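Local coordinates for protein homocitrate synthase (Sulfolobus acidocaldarius, PDB 6KTQ) that catalyses the aldol-type condensation of 2-oxoglutarate with acetyl-CoA to homocitrate, the first step of lysine biosynthesis by the alpha-aminoadipate pathway, at residues I102-R107 with I119-I124; I124-G129 with V162-T167; T153-K158 with R187-D192; A191-I196 with D221-I226. One frame throughout, in Å; residues are numbered along the deposited sequence.

Overall arrangement
All four contacts belong to the TIM-barrel catalytic domain of the DRE-TIM family. Strands 101-106, 123-129, 163-169, 193-198 and 223-228 follow one another, all parallel, in the barrel sheet: interaction 1 joins the first two, interaction 2 the second and third, interaction 4 the last two. Interaction 3 packs helices 143-159 and 176-189 outside it, about 8 Å from interaction 2 between centres. Interaction 1 ends at Ile124, where 2 begins; the segments of 2 and 3 alternate, and 4 begins on Ala191 and Asp192, where 3 ends. A salt bridge from Arg123 to Asp192 ties interaction 1 to both 3 and 4. Coenzyme A meets interactions 1 and 2; 2-oxoglutarate is bound from 1, 2 and 4.

Interaction 1 (I102-R107 with I119-I124); sequences IVAHSR and IEADRI. With COA (coenzyme A), chain E.
Val103 and Arg123 lie side by side and point the same way from neighbouring parallel strands, Val103 CG1 running along Arg123 CG at 4.1 Å. The arginine's CG stands anti to the backbone N (chi1 174°), which carries the chain past the valine before it bends at chi3; its guanidinium then pairs with Glu101 and Asp192. On the other face of the sheet the small Ala104 brings CB to 3.9 Å from Ala121 CB and 4.3 Å from Ile119 CD1, just past the connecting helix. Asp122 approaches Ile102 at a slant, and its OD2 takes the Ile102 N-H on the anti side of the carboxylate in an almost straight bond of 2.9 Å; Lys93 forms a salt bridge with the same oxygen. Hydrogen bonds from Arg123 N to Ile102 O (3.1 Å) and from Ala104 N to Arg123 O (2.9 Å) continue the ladder of this beta-alpha-beta unit of the TIM barrel. Beyond it, His105 binds 2-oxoglutarate through NE2, and Arg107 lays one guanidinium face over coenzyme A CDP. Backbone bonds thus hold the strands together, and the negative charge of Asp122, shared between a backbone N-H and a lysine, is probably well compensated.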
# COMPACT_ATOMS: atom_id res chain seq x y z
N ILE A 102 -9.11 -12.67 -26.17
CA ILE A 102 -8.54 -12.17 -27.42
C ILE A 102 -8.84 -10.70 -27.63
O ILE A 102 -10.01 -10.27 -27.68
CB ILE A 102 -9.05 -12.97 -28.63
CG1 ILE A 102 -8.91 -14.48 -28.39
CG2 ILE A 102 -8.30 -12.55 -29.91
CD1 ILE A 102 -7.51 -14.98 -28.07
N VAL A 103 -7.77 -9.92 -27.73
CA VAL A 103 -7.84 -8.49 -27.90
C VAL A 103 -7.41 -8.10 -29.33
O VAL A 103 -6.39 -8.57 -29.82
CB VAL A 103 -6.94 -7.76 -26.90
CG1 VAL A 103 -7.14 -6.26 -27.00
CG2 VAL A 103 -7.18 -8.30 -25.48
N ALA A 104 -8.21 -7.25 -29.96
CA ALA A 104 -7.90 -6.66 -31.25
C ALA A 104 -7.62 -5.18 -31.08
O ALA A 104 -8.34 -4.45 -30.37
CB ALA A 104 -9.05 -6.87 -32.23
N HIS A 105 -6.59 -4.73 -31.77
CA HIS A 105 -6.16 -3.36 -31.70
C HIS A 105 -6.97 -2.54 -32.70
O HIS A 105 -7.46 -3.08 -33.72
CB HIS A 105 -4.67 -3.31 -32.04
CG HIS A 105 -3.86 -2.44 -31.13
ND1 HIS A 105 -2.84 -1.64 -31.59
CD2 HIS A 105 -3.90 -2.26 -29.79
CE1 HIS A 105 -2.30 -0.99 -30.58
NE2 HIS A 105 -2.93 -1.35 -29.48
N SER A 106 -7.09 -1.23 -32.45
CA SER A 106 -7.87 -0.34 -33.30
C SER A 106 -7.45 1.12 -33.17
O SER A 106 -7.21 1.61 -32.06
CB SER A 106 -9.34 -0.48 -32.91
OG SER A 106 -10.21 0.22 -33.78
N ARG A 107 -7.37 1.84 -34.29
CA ARG A 107 -7.28 3.29 -34.23
C ARG A 107 -8.63 3.81 -33.79
O ARG A 107 -9.61 3.06 -33.73
CB ARG A 107 -6.90 3.89 -35.59
CG ARG A 107 -5.45 3.65 -35.94
CD ARG A 107 -5.12 4.24 -37.29
NE ARG A 107 -5.92 3.58 -38.31
CZ ARG A 107 -6.01 3.99 -39.56
NH1 ARG A 107 -5.34 5.06 -39.99
NH2 ARG A 107 -6.77 3.30 -40.40
N ILE A 119 -14.98 -9.33 -36.70
CA ILE A 119 -14.22 -10.58 -36.41
C ILE A 119 -14.53 -11.21 -35.06
O ILE A 119 -14.00 -12.26 -34.75
CB ILE A 119 -12.67 -10.43 -36.44
CG1 ILE A 119 -12.24 -9.19 -35.68
CG2 ILE A 119 -12.13 -10.44 -37.86
CD1 ILE A 119 -10.76 -9.15 -35.39
N GLU A 120 -15.33 -10.54 -34.23
CA GLU A 120 -15.81 -11.09 -32.96
C GLU A 120 -14.71 -11.23 -31.90
O GLU A 120 -14.63 -12.24 -31.21
CB GLU A 120 -16.52 -12.42 -33.18
CG GLU A 120 -17.81 -12.32 -33.97
CD GLU A 120 -18.60 -13.61 -33.90
OE1 GLU A 120 -18.20 -14.60 -34.54
OE2 GLU A 120 -19.60 -13.64 -33.16
N ALA A 121 -13.85 -10.22 -31.77
CA ALA A 121 -12.87 -10.21 -30.69
C ALA A 121 -13.57 -10.06 -29.34
O ALA A 121 -14.64 -9.45 -29.25
CB ALA A 121 -11.90 -9.08 -30.88
N ASP A 122 -12.94 -10.59 -28.30
CA ASP A 122 -13.43 -10.43 -26.94
C ASP A 122 -13.32 -9.00 -26.48
O ASP A 122 -14.17 -8.53 -25.72
CB ASP A 122 -12.66 -11.33 -25.96
CG ASP A 122 -12.82 -12.79 -26.28
OD1 ASP A 122 -13.93 -13.17 -26.69
OD2 ASP A 122 -11.84 -13.57 -26.12
N ARG A 123 -12.31 -8.29 -26.96
CA ARG A 123 -12.04 -6.93 -26.53
C ARG A 123 -11.42 -6.16 -27.67
O ARG A 123 -10.63 -6.72 -28.44
CB ARG A 123 -11.08 -6.92 -25.33
CG ARG A 123 -10.63 -5.51 -24.92
CD ARG A 123 -9.78 -5.51 -23.65
NE ARG A 123 -10.52 -6.06 -22.52
CZ ARG A 123 -11.35 -5.37 -21.73
NH1 ARG A 123 -11.53 -4.07 -21.88
NH2 ARG A 123 -11.96 -6.00 -20.76
N ILE A 124 -11.78 -4.88 -27.75
CA ILE A 124 -11.23 -3.96 -28.75
C ILE A 124 -10.44 -2.91 -28.00
O ILE A 124 -10.95 -2.28 -27.09
CB ILE A 124 -12.35 -3.32 -29.62
CG1 ILE A 124 -12.99 -4.38 -30.54
CG2 ILE A 124 -11.81 -2.16 -30.44
CD1 ILE A 124 -14.19 -3.91 -31.35
N1A COA E . -6.62 7.20 -34.34
C2A COA E . -6.97 7.76 -35.53
N3A COA E . -6.07 8.08 -36.51
C4A COA E . -4.75 7.88 -36.32
C5A COA E . -4.30 7.28 -35.06
C6A COA E . -5.33 6.95 -34.05
N6A COA E . -4.95 6.41 -32.88
N7A COA E . -2.96 7.17 -35.15
C8A COA E . -2.58 7.68 -36.36
N9A COA E . -3.65 8.10 -37.04
C1B COA E . -3.68 8.60 -38.42
C2B COA E . -2.77 9.76 -38.72
O2B COA E . -3.30 11.01 -38.32
C3B COA E . -2.70 9.62 -40.22
O3B COA E . -3.90 9.97 -40.89
P3B COA E . -3.81 10.72 -42.30
O7A COA E . -5.12 11.42 -42.31
O8A COA E . -3.66 9.57 -43.28
O9A COA E . -2.62 11.62 -42.24
C4B COA E . -2.52 8.14 -40.42
O4B COA E . -3.22 7.55 -39.29
C5B COA E . -1.00 8.09 -40.52
O5B COA E . -0.47 6.90 -40.92
P1A COA E . -0.21 6.27 -42.38
O1A COA E . 0.47 5.10 -41.77
O2A COA E . 0.52 7.14 -43.37
O3A COA E . -1.73 5.99 -42.84
P2A COA E . -2.26 4.86 -43.80
O4A COA E . -1.43 4.83 -45.06
O5A COA E . -3.76 5.00 -43.85
O6A COA E . -2.04 3.50 -43.00
CBP COA E . -2.28 1.90 -41.20
CCP COA E . -2.66 3.29 -41.73
CDP COA E . -2.89 1.65 -39.82
CEP COA E . -2.81 0.85 -42.18
CAP COA E . -0.75 1.84 -41.18
OAP COA E . -0.15 2.96 -40.51
C9P COA E . -0.27 0.59 -40.53
O9P COA E . -0.44 -0.47 -41.10
N8P COA E . 0.30 0.74 -39.33
C7P COA E . 0.83 -0.36 -38.54
C6P COA E . 0.10 -0.45 -37.19
C5P COA E . 0.42 0.77 -36.35
O5P COA E . 0.88 1.79 -36.89
N4P COA E . 0.17 0.68 -35.04
C3P COA E . 0.37 1.84 -34.17
C2P COA E . 0.35 1.54 -32.68
S1P COA E . 0.37 3.16 -31.86

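Interaction 2 (I124-G129 with V162-T167); sequences IAIFYG and VKVRFT. With COA (coenzyme A), chain E; AKG (2-oxoglutaric acid), chain D.
Ile126 N to Arg165 O, 2.9 Å, and Thr167 N to Ile126 O, 2.7 Å, are two of five backbone hydrogen bonds that zip strand 124-129 to strand 163-167. Apolar contacts cover the face carrying Ile124, Ile126 and Phe166. Ile124 and Val162 cross at about a right angle, CD1 pressed to 3.5 Å from CG1, while the Phe166 ring turns an edge to Tyr128 CB, with CE1 3.8 Å away. These residues suit the side of a TIM-barrel strand that faces the helices, here helix 143-159, whereas the opposite face looks into the barrel and brings Arg165 and Thr167 to the substrate. There Ala125, small enough to admit a guanidinium, sets CB over one face of Arg165, 3.4 Å from CZ. The chain of Arg165 bends at chi3 (97°), bringing NE to Thr167 OG1 in the guanidinium plane and NH2 to O4 of 2-oxoglutarate in a weak bond; Glu72 pairs with the same NH2. Thr167 OG1 donates to that O4 at 2.8 Å. A leucine replacing Arg165 would probably leave Glu72 without this partner and the substrate carboxylate less well neutralised. Strand 124-129 also holds coenzyme A: its N6A donates to Phe127 O at 2.8 Å, and C2P lies over the Phe127 ring towards the rim.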
# COMPACT_ATOMS: atom_id res chain seq x y z
N ILE A 124 -11.78 -4.88 -27.75
CA ILE A 124 -11.23 -3.96 -28.75
C ILE A 124 -10.44 -2.91 -28.00
O ILE A 124 -10.95 -2.28 -27.09
CB ILE A 124 -12.35 -3.32 -29.62
CG1 ILE A 124 -12.99 -4.38 -30.54
CG2 ILE A 124 -11.81 -2.16 -30.44
CD1 ILE A 124 -14.19 -3.91 -31.35
N ALA A 125 -9.16 -2.75 -28.35
CA ALA A 125 -8.28 -1.77 -27.73
C ALA A 125 -8.07 -0.60 -28.64
O ALA A 125 -7.34 -0.71 -29.64
CB ALA A 125 -6.93 -2.39 -27.38
N ILE A 126 -8.71 0.51 -28.32
CA ILE A 126 -8.58 1.72 -29.12
C ILE A 126 -7.48 2.55 -28.52
O ILE A 126 -7.48 2.83 -27.32
CB ILE A 126 -9.87 2.56 -29.14
CG1 ILE A 126 -11.01 1.78 -29.83
CG2 ILE A 126 -9.62 3.86 -29.86
CD1 ILE A 126 -12.37 2.40 -29.64
N PHE A 127 -6.53 2.93 -29.37
CA PHE A 127 -5.41 3.75 -28.94
C PHE A 127 -5.49 5.16 -29.48
O PHE A 127 -6.03 5.39 -30.55
CB PHE A 127 -4.06 3.09 -29.31
CG PHE A 127 -3.87 2.83 -30.78
CD1 PHE A 127 -4.30 1.62 -31.35
CD2 PHE A 127 -3.22 3.76 -31.58
CE1 PHE A 127 -4.11 1.38 -32.70
CE2 PHE A 127 -3.02 3.52 -32.92
CZ PHE A 127 -3.46 2.34 -33.49
N TYR A 128 -4.97 6.12 -28.71
CA TYR A 128 -4.81 7.49 -29.19
C TYR A 128 -3.71 8.14 -28.39
O TYR A 128 -3.55 7.86 -27.20
CB TYR A 128 -6.13 8.28 -29.02
CG TYR A 128 -6.35 9.41 -30.01
CD1 TYR A 128 -6.99 9.17 -31.23
CD2 TYR A 128 -5.97 10.71 -29.71
CE1 TYR A 128 -7.20 10.22 -32.14
CE2 TYR A 128 -6.18 11.76 -30.60
CZ TYR A 128 -6.79 11.51 -31.81
OH TYR A 128 -6.98 12.55 -32.68
N GLY A 129 -3.00 9.04 -29.04
CA GLY A 129 -1.85 9.70 -28.46
C GLY A 129 -2.33 10.92 -27.72
O GLY A 129 -2.91 11.80 -28.34
N VAL A 162 -19.08 -5.20 -27.39
CA VAL A 162 -17.77 -5.76 -27.06
C VAL A 162 -17.12 -4.90 -25.98
O VAL A 162 -17.32 -3.70 -25.97
CB VAL A 162 -16.87 -5.85 -28.29
CG1 VAL A 162 -16.45 -4.47 -28.77
CG2 VAL A 162 -15.65 -6.70 -27.98
N LYS A 163 -16.34 -5.54 -25.11
CA LYS A 163 -15.55 -4.82 -24.10
C LYS A 163 -14.51 -3.93 -24.76
O LYS A 163 -13.93 -4.30 -25.78
CB LYS A 163 -14.90 -5.80 -23.13
CG LYS A 163 -15.93 -6.42 -22.19
CD LYS A 163 -15.31 -7.30 -21.10
CE LYS A 163 -15.18 -8.76 -21.51
NZ LYS A 163 -14.12 -9.00 -22.54
N VAL A 164 -14.31 -2.74 -24.19
CA VAL A 164 -13.40 -1.77 -24.75
C VAL A 164 -12.30 -1.33 -23.80
O VAL A 164 -12.54 -0.86 -22.68
CB VAL A 164 -14.15 -0.55 -25.26
CG1 VAL A 164 -13.19 0.45 -25.91
CG2 VAL A 164 -15.21 -0.98 -26.26
N ARG A 165 -11.06 -1.50 -24.25
CA ARG A 165 -9.93 -0.84 -23.60
C ARG A 165 -9.57 0.41 -24.37
O ARG A 165 -9.65 0.44 -25.58
CB ARG A 165 -8.74 -1.80 -23.50
CG ARG A 165 -7.52 -1.13 -22.91
CD ARG A 165 -6.34 -2.09 -22.93
NE ARG A 165 -5.46 -1.88 -24.07
CZ ARG A 165 -4.80 -2.84 -24.71
NH1 ARG A 165 -4.95 -4.12 -24.37
NH2 ARG A 165 -4.00 -2.52 -25.71
N PHE A 166 -9.16 1.46 -23.66
CA PHE A 166 -8.58 2.61 -24.29
C PHE A 166 -7.11 2.63 -23.92
O PHE A 166 -6.78 2.50 -22.76
CB PHE A 166 -9.22 3.92 -23.83
CG PHE A 166 -8.52 5.12 -24.36
CD1 PHE A 166 -8.65 5.45 -25.70
CD2 PHE A 166 -7.66 5.87 -23.55
CE1 PHE A 166 -7.96 6.52 -26.22
CE2 PHE A 166 -6.98 6.95 -24.06
CZ PHE A 166 -7.13 7.28 -25.40
N THR A 167 -6.24 2.81 -24.91
CA THR A 167 -4.82 2.97 -24.66
C THR A 167 -4.45 4.42 -24.77
O THR A 167 -4.66 5.04 -25.81
CB THR A 167 -3.98 2.14 -25.65
OG1 THR A 167 -4.18 0.77 -25.38
CG2 THR A 167 -2.51 2.46 -25.49
N1A COA E . -6.62 7.20 -34.34
C2A COA E . -6.97 7.76 -35.53
N3A COA E . -6.07 8.08 -36.51
C4A COA E . -4.75 7.88 -36.32
C5A COA E . -4.30 7.28 -35.06
C6A COA E . -5.33 6.95 -34.05
N6A COA E . -4.95 6.41 -32.88
N7A COA E . -2.96 7.17 -35.15
C8A COA E . -2.58 7.68 -36.36
N9A COA E . -3.65 8.10 -37.04
C1B COA E . -3.68 8.60 -38.42
C2B COA E . -2.77 9.76 -38.72
O2B COA E . -3.30 11.01 -38.32
C3B COA E . -2.70 9.62 -40.22
O3B COA E . -3.90 9.97 -40.89
P3B COA E . -3.81 10.72 -42.30
O7A COA E . -5.12 11.42 -42.31
O8A COA E . -3.66 9.57 -43.28
O9A COA E . -2.62 11.62 -42.24
C4B COA E . -2.52 8.14 -40.42
O4B COA E . -3.22 7.55 -39.29
C5B COA E . -1.00 8.09 -40.52
O5B COA E . -0.47 6.90 -40.92
P1A COA E . -0.21 6.27 -42.38
O1A COA E . 0.47 5.10 -41.77
O2A COA E . 0.52 7.14 -43.37
O3A COA E . -1.73 5.99 -42.84
P2A COA E . -2.26 4.86 -43.80
O4A COA E . -1.43 4.83 -45.06
O5A COA E . -3.76 5.00 -43.85
O6A COA E . -2.04 3.50 -43.00
CBP COA E . -2.28 1.90 -41.20
CCP COA E . -2.66 3.29 -41.73
CDP COA E . -2.89 1.65 -39.82
CEP COA E . -2.81 0.85 -42.18
CAP COA E . -0.75 1.84 -41.18
OAP COA E . -0.15 2.96 -40.51
C9P COA E . -0.27 0.59 -40.53
O9P COA E . -0.44 -0.47 -41.10
N8P COA E . 0.30 0.74 -39.33
C7P COA E . 0.83 -0.36 -38.54
C6P COA E . 0.10 -0.45 -37.19
C5P COA E . 0.42 0.77 -36.35
O5P COA E . 0.88 1.79 -36.89
N4P COA E . 0.17 0.68 -35.04
C3P COA E . 0.37 1.84 -34.17
C2P COA E . 0.35 1.54 -32.68
S1P COA E . 0.37 3.16 -31.86
C1 AKG D . 2.44 2.29 -27.37
O1 AKG D . 3.59 2.14 -26.91
O2 AKG D . 1.90 3.42 -27.37
C2 AKG D . 1.72 1.11 -27.90
O5 AKG D . 2.33 0.27 -28.59
C3 AKG D . 0.25 0.90 -27.56
C4 AKG D . 0.22 0.11 -26.25
C5 AKG D . -1.14 -0.39 -25.77
O3 AKG D . -1.29 -0.51 -24.52
O4 AKG D . -2.06 -0.63 -26.62

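Interaction 3 (T153-K158 with R187-D192); sequences TVSYAK and RDAGAD
Val154 and Ala189 meet where two neighbouring outer helices of the TIM barrel, 143-159 and 176-189, pack side by side. The close part is small and mostly apolar. With CG1 anti to the backbone N (chi1 165°), Val154 directs that methyl at the end of the second helix, touching Ala189 CB at 3.8 Å and Ala191 CB at 4.1 Å. The short side chain of Ala189 suits this close approach: the CA atoms of Ser155 and Ala189 are just 5.0 Å from each other. Ser155 OG lies beside Ala189 CB at 3.4 Å, and the hydroxyl is bonded back to Ala151 O of its own helix, which satisfies a small polar residue beside the alanine. Helix 176-189 ends in a Schellman motif at Gly190, whose positive phi (119°) is easily adopted without a side chain; a CB there would also run into Lys158 CG.

The other flank is looser and wetter. Lys158 lays its methylenes over the turn, CG 3.6 Å from Gly190 O, and its bent chain carries NZ to a bridging water through a weak bond. Replacing Lys158 by alanine would probably uncover the Gly190 turn and leave this water without its link to the first helix. The water itself donates to Gly190 O and Asp192 OD1, each at 2.9 Å.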
# COMPACT_ATOMS: atom_id res chain seq x y z
N THR A 153 -15.54 7.33 -30.46
CA THR A 153 -15.06 6.04 -30.94
C THR A 153 -15.19 5.00 -29.88
O THR A 153 -15.58 3.88 -30.18
CB THR A 153 -13.62 6.12 -31.47
OG1 THR A 153 -12.78 6.79 -30.54
CG2 THR A 153 -13.60 6.88 -32.77
N VAL A 154 -14.90 5.33 -28.63
CA VAL A 154 -15.10 4.35 -27.55
C VAL A 154 -16.58 3.98 -27.39
O VAL A 154 -16.91 2.80 -27.20
CB VAL A 154 -14.54 4.84 -26.19
CG1 VAL A 154 -15.08 3.99 -25.06
CG2 VAL A 154 -13.01 4.82 -26.22
N SER A 155 -17.46 4.96 -27.46
CA SER A 155 -18.92 4.68 -27.43
C SER A 155 -19.38 3.82 -28.60
O SER A 155 -20.11 2.83 -28.41
CB SER A 155 -19.72 5.97 -27.44
OG SER A 155 -19.61 6.62 -26.19
N TYR A 156 -18.95 4.20 -29.80
CA TYR A 156 -19.26 3.42 -30.99
C TYR A 156 -18.85 1.96 -30.81
O TYR A 156 -19.66 1.05 -31.07
CB TYR A 156 -18.57 4.03 -32.22
CG TYR A 156 -18.96 3.39 -33.54
CD1 TYR A 156 -20.28 3.42 -34.00
CD2 TYR A 156 -18.01 2.79 -34.36
CE1 TYR A 156 -20.63 2.84 -35.21
CE2 TYR A 156 -18.35 2.21 -35.56
CZ TYR A 156 -19.66 2.24 -35.99
OH TYR A 156 -19.99 1.67 -37.19
N ALA A 157 -17.62 1.72 -30.33
CA ALA A 157 -17.14 0.34 -30.17
C ALA A 157 -17.98 -0.40 -29.16
O ALA A 157 -18.37 -1.55 -29.37
CB ALA A 157 -15.66 0.33 -29.74
N LYS A 158 -18.23 0.27 -28.04
CA LYS A 158 -19.09 -0.25 -26.97
C LYS A 158 -20.44 -0.74 -27.49
O LYS A 158 -20.90 -1.85 -27.16
CB LYS A 158 -19.37 0.86 -25.96
CG LYS A 158 -19.04 0.57 -24.53
CD LYS A 158 -19.80 -0.60 -23.95
CE LYS A 158 -18.89 -1.77 -23.62
NZ LYS A 158 -19.21 -2.24 -22.25
N ARG A 187 -13.96 6.34 -19.57
CA ARG A 187 -14.81 5.69 -18.59
C ARG A 187 -16.30 5.99 -18.89
O ARG A 187 -17.09 5.07 -19.09
CB ARG A 187 -14.43 6.15 -17.18
CG ARG A 187 -15.23 5.45 -16.09
CD ARG A 187 -16.16 6.40 -15.38
NE ARG A 187 -15.45 7.25 -14.42
CZ ARG A 187 -15.49 8.58 -14.39
NH1 ARG A 187 -14.79 9.24 -13.46
NH2 ARG A 187 -16.21 9.27 -15.24
N ASP A 188 -16.65 7.26 -18.95
CA ASP A 188 -18.05 7.66 -19.21
C ASP A 188 -18.56 7.07 -20.53
O ASP A 188 -19.73 6.70 -20.63
CB ASP A 188 -18.19 9.18 -19.25
CG ASP A 188 -17.99 9.83 -17.88
OD1 ASP A 188 -17.95 9.11 -16.86
OD2 ASP A 188 -17.87 11.07 -17.82
N ALA A 189 -17.68 6.95 -21.52
CA ALA A 189 -18.05 6.41 -22.83
C ALA A 189 -18.14 4.89 -22.90
O ALA A 189 -18.57 4.35 -23.91
CB ALA A 189 -17.09 6.93 -23.88
N GLY A 190 -17.70 4.19 -21.85
CA GLY A 190 -17.93 2.76 -21.72
C GLY A 190 -16.69 1.86 -21.65
O GLY A 190 -16.82 0.65 -21.64
N ALA A 191 -15.49 2.43 -21.62
CA ALA A 191 -14.27 1.60 -21.54
C ALA A 191 -14.17 1.05 -20.12
O ALA A 191 -14.38 1.81 -19.18
CB ALA A 191 -13.04 2.44 -21.85
N ASP A 192 -13.86 -0.24 -19.96
CA ASP A 192 -13.66 -0.79 -18.63
C ASP A 192 -12.19 -0.97 -18.24
O ASP A 192 -11.92 -1.29 -17.08
CB ASP A 192 -14.39 -2.12 -18.47
CG ASP A 192 -13.84 -3.19 -19.39
OD1 ASP A 192 -13.65 -2.92 -20.58
OD2 ASP A 192 -13.60 -4.30 -18.91
O HOH W 1 -15.97 -2.08 -22.01

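Interaction 4 (A191-I196 with D221-I226); sequences ADRVSI and DIEFDI. With AKG (2-oxoglutaric acid), chain D.
The guanidinium of Arg193 has Glu223 CB over one face and Asp225 OD1 at its edge, in plane. NE and NH2 both grip that single oxygen side-on, at 2.8 and 2.9 Å: the NE-H meets the syn lone pair of Asp225 OD1, while NH2 approaches nearly along the C-O axis. NH1 turns to Glu223 OE1 at 2.7 Å, reaching it from above a carboxylate that stands 85° to the guanidinium. Two acids thus form a salt-bridge network that fixes the rotation of one buried arginine, whose chain bends at chi3 (67°) to span both; Thr248 adds a hydroxyl to Glu223 and Arg193, and His251 bonds to Asp225 OD2. The Phe224 ring, on the opposite side of the sheet, carries Ile222 CG2 over one face, offset to the rim, and places CE1 3.9 Å from Val194 CB. This is the parallel strand pair of a beta-alpha-beta unit in the TIM barrel, its polar face turned inward and its apolar face towards helices 176-189 and 205-218. Val194 N to Glu223 O, 3.0 Å, is one rung of the ladder. Ser195, short enough to leave room for substrate, packs CB on Asp225 CB and donates OG to O3 of 2-oxoglutarate at 2.7 Å.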
# COMPACT_ATOMS: atom_id res chain seq x y z
N ALA A 191 -15.49 2.43 -21.62
CA ALA A 191 -14.27 1.60 -21.54
C ALA A 191 -14.17 1.05 -20.12
O ALA A 191 -14.38 1.81 -19.18
CB ALA A 191 -13.04 2.44 -21.85
N ASP A 192 -13.86 -0.24 -19.96
CA ASP A 192 -13.66 -0.79 -18.63
C ASP A 192 -12.19 -0.97 -18.24
O ASP A 192 -11.92 -1.29 -17.08
CB ASP A 192 -14.39 -2.12 -18.47
CG ASP A 192 -13.84 -3.19 -19.39
OD1 ASP A 192 -13.65 -2.92 -20.58
OD2 ASP A 192 -13.60 -4.30 -18.91
N ARG A 193 -11.27 -0.84 -19.21
CA ARG A 193 -9.82 -0.92 -18.96
C ARG A 193 -9.15 0.25 -19.65
O ARG A 193 -9.60 0.72 -20.70
CB ARG A 193 -9.22 -2.25 -19.49
CG ARG A 193 -9.78 -3.55 -18.91
CD ARG A 193 -8.83 -4.72 -19.18
NE ARG A 193 -7.64 -4.46 -18.39
CZ ARG A 193 -7.49 -4.78 -17.11
NH1 ARG A 193 -8.39 -5.53 -16.48
NH2 ARG A 193 -6.42 -4.37 -16.47
N VAL A 194 -8.09 0.76 -19.03
CA VAL A 194 -7.24 1.76 -19.65
C VAL A 194 -5.80 1.27 -19.57
O VAL A 194 -5.34 0.90 -18.49
CB VAL A 194 -7.34 3.13 -18.99
CG1 VAL A 194 -6.28 4.07 -19.52
CG2 VAL A 194 -8.73 3.74 -19.22
N SER A 195 -5.10 1.29 -20.71
CA SER A 195 -3.66 1.03 -20.71
C SER A 195 -2.90 2.33 -20.68
O SER A 195 -3.12 3.25 -21.53
CB SER A 195 -3.20 0.21 -21.94
OG SER A 195 -1.76 0.15 -21.99
N ILE A 196 -2.00 2.41 -19.71
CA ILE A 196 -1.10 3.55 -19.56
C ILE A 196 0.18 3.12 -20.30
O ILE A 196 0.85 2.15 -19.90
CB ILE A 196 -0.84 3.85 -18.07
CG1 ILE A 196 -2.15 4.16 -17.32
CG2 ILE A 196 0.19 4.96 -17.87
CD1 ILE A 196 -2.91 5.38 -17.80
N ASP A 221 -13.63 2.11 -10.60
CA ASP A 221 -14.48 1.36 -11.50
C ASP A 221 -13.74 0.92 -12.79
O ASP A 221 -14.32 0.20 -13.57
CB ASP A 221 -15.73 2.17 -11.84
CG ASP A 221 -15.42 3.56 -12.40
OD1 ASP A 221 -14.51 4.28 -11.88
OD2 ASP A 221 -16.10 3.93 -13.37
N ILE A 222 -12.50 1.38 -12.99
CA ILE A 222 -11.62 1.03 -14.15
C ILE A 222 -10.44 0.14 -13.70
O ILE A 222 -9.93 0.30 -12.59
CB ILE A 222 -11.02 2.32 -14.78
CG1 ILE A 222 -12.11 3.24 -15.34
CG2 ILE A 222 -10.02 2.01 -15.89
CD1 ILE A 222 -12.97 2.62 -16.43
N GLU A 223 -9.99 -0.79 -14.53
CA GLU A 223 -8.73 -1.50 -14.27
C GLU A 223 -7.67 -1.04 -15.26
O GLU A 223 -7.98 -0.66 -16.39
CB GLU A 223 -8.91 -3.00 -14.34
CG GLU A 223 -9.54 -3.59 -13.09
CD GLU A 223 -9.57 -5.11 -13.11
OE1 GLU A 223 -8.71 -5.73 -13.76
OE2 GLU A 223 -10.45 -5.70 -12.46
N PHE A 224 -6.42 -1.05 -14.82
CA PHE A 224 -5.37 -0.40 -15.56
C PHE A 224 -4.32 -1.42 -16.03
O PHE A 224 -3.99 -2.38 -15.32
CB PHE A 224 -4.73 0.68 -14.69
CG PHE A 224 -5.59 1.90 -14.53
CD1 PHE A 224 -5.51 2.94 -15.43
CD2 PHE A 224 -6.50 1.98 -13.48
CE1 PHE A 224 -6.32 4.06 -15.31
CE2 PHE A 224 -7.32 3.09 -13.34
CZ PHE A 224 -7.23 4.14 -14.24
N ASP A 225 -3.84 -1.19 -17.25
CA ASP A 225 -2.71 -1.94 -17.83
C ASP A 225 -1.45 -1.06 -17.83
O ASP A 225 -1.53 0.17 -17.95
CB ASP A 225 -2.91 -2.33 -19.32
CG ASP A 225 -4.19 -3.08 -19.62
OD1 ASP A 225 -5.14 -3.16 -18.80
OD2 ASP A 225 -4.24 -3.64 -20.76
N ILE A 226 -0.29 -1.71 -17.77
CA ILE A 226 0.98 -1.07 -18.00
C ILE A 226 1.61 -1.64 -19.28
O ILE A 226 1.72 -2.87 -19.47
CB ILE A 226 1.91 -1.23 -16.80
CG1 ILE A 226 3.29 -0.62 -17.09
CG2 ILE A 226 2.13 -2.69 -16.42
CD1 ILE A 226 3.29 0.86 -17.41
C1 AKG D . 2.44 2.29 -27.37
O1 AKG D . 3.59 2.14 -26.91
O2 AKG D . 1.90 3.42 -27.37
C2 AKG D . 1.72 1.11 -27.90
O5 AKG D . 2.33 0.27 -28.59
C3 AKG D . 0.25 0.90 -27.56
C4 AKG D . 0.22 0.11 -26.25
C5 AKG D . -1.14 -0.39 -25.77
O3 AKG D . -1.29 -0.51 -24.52
O4 AKG D . -2.06 -0.63 -26.62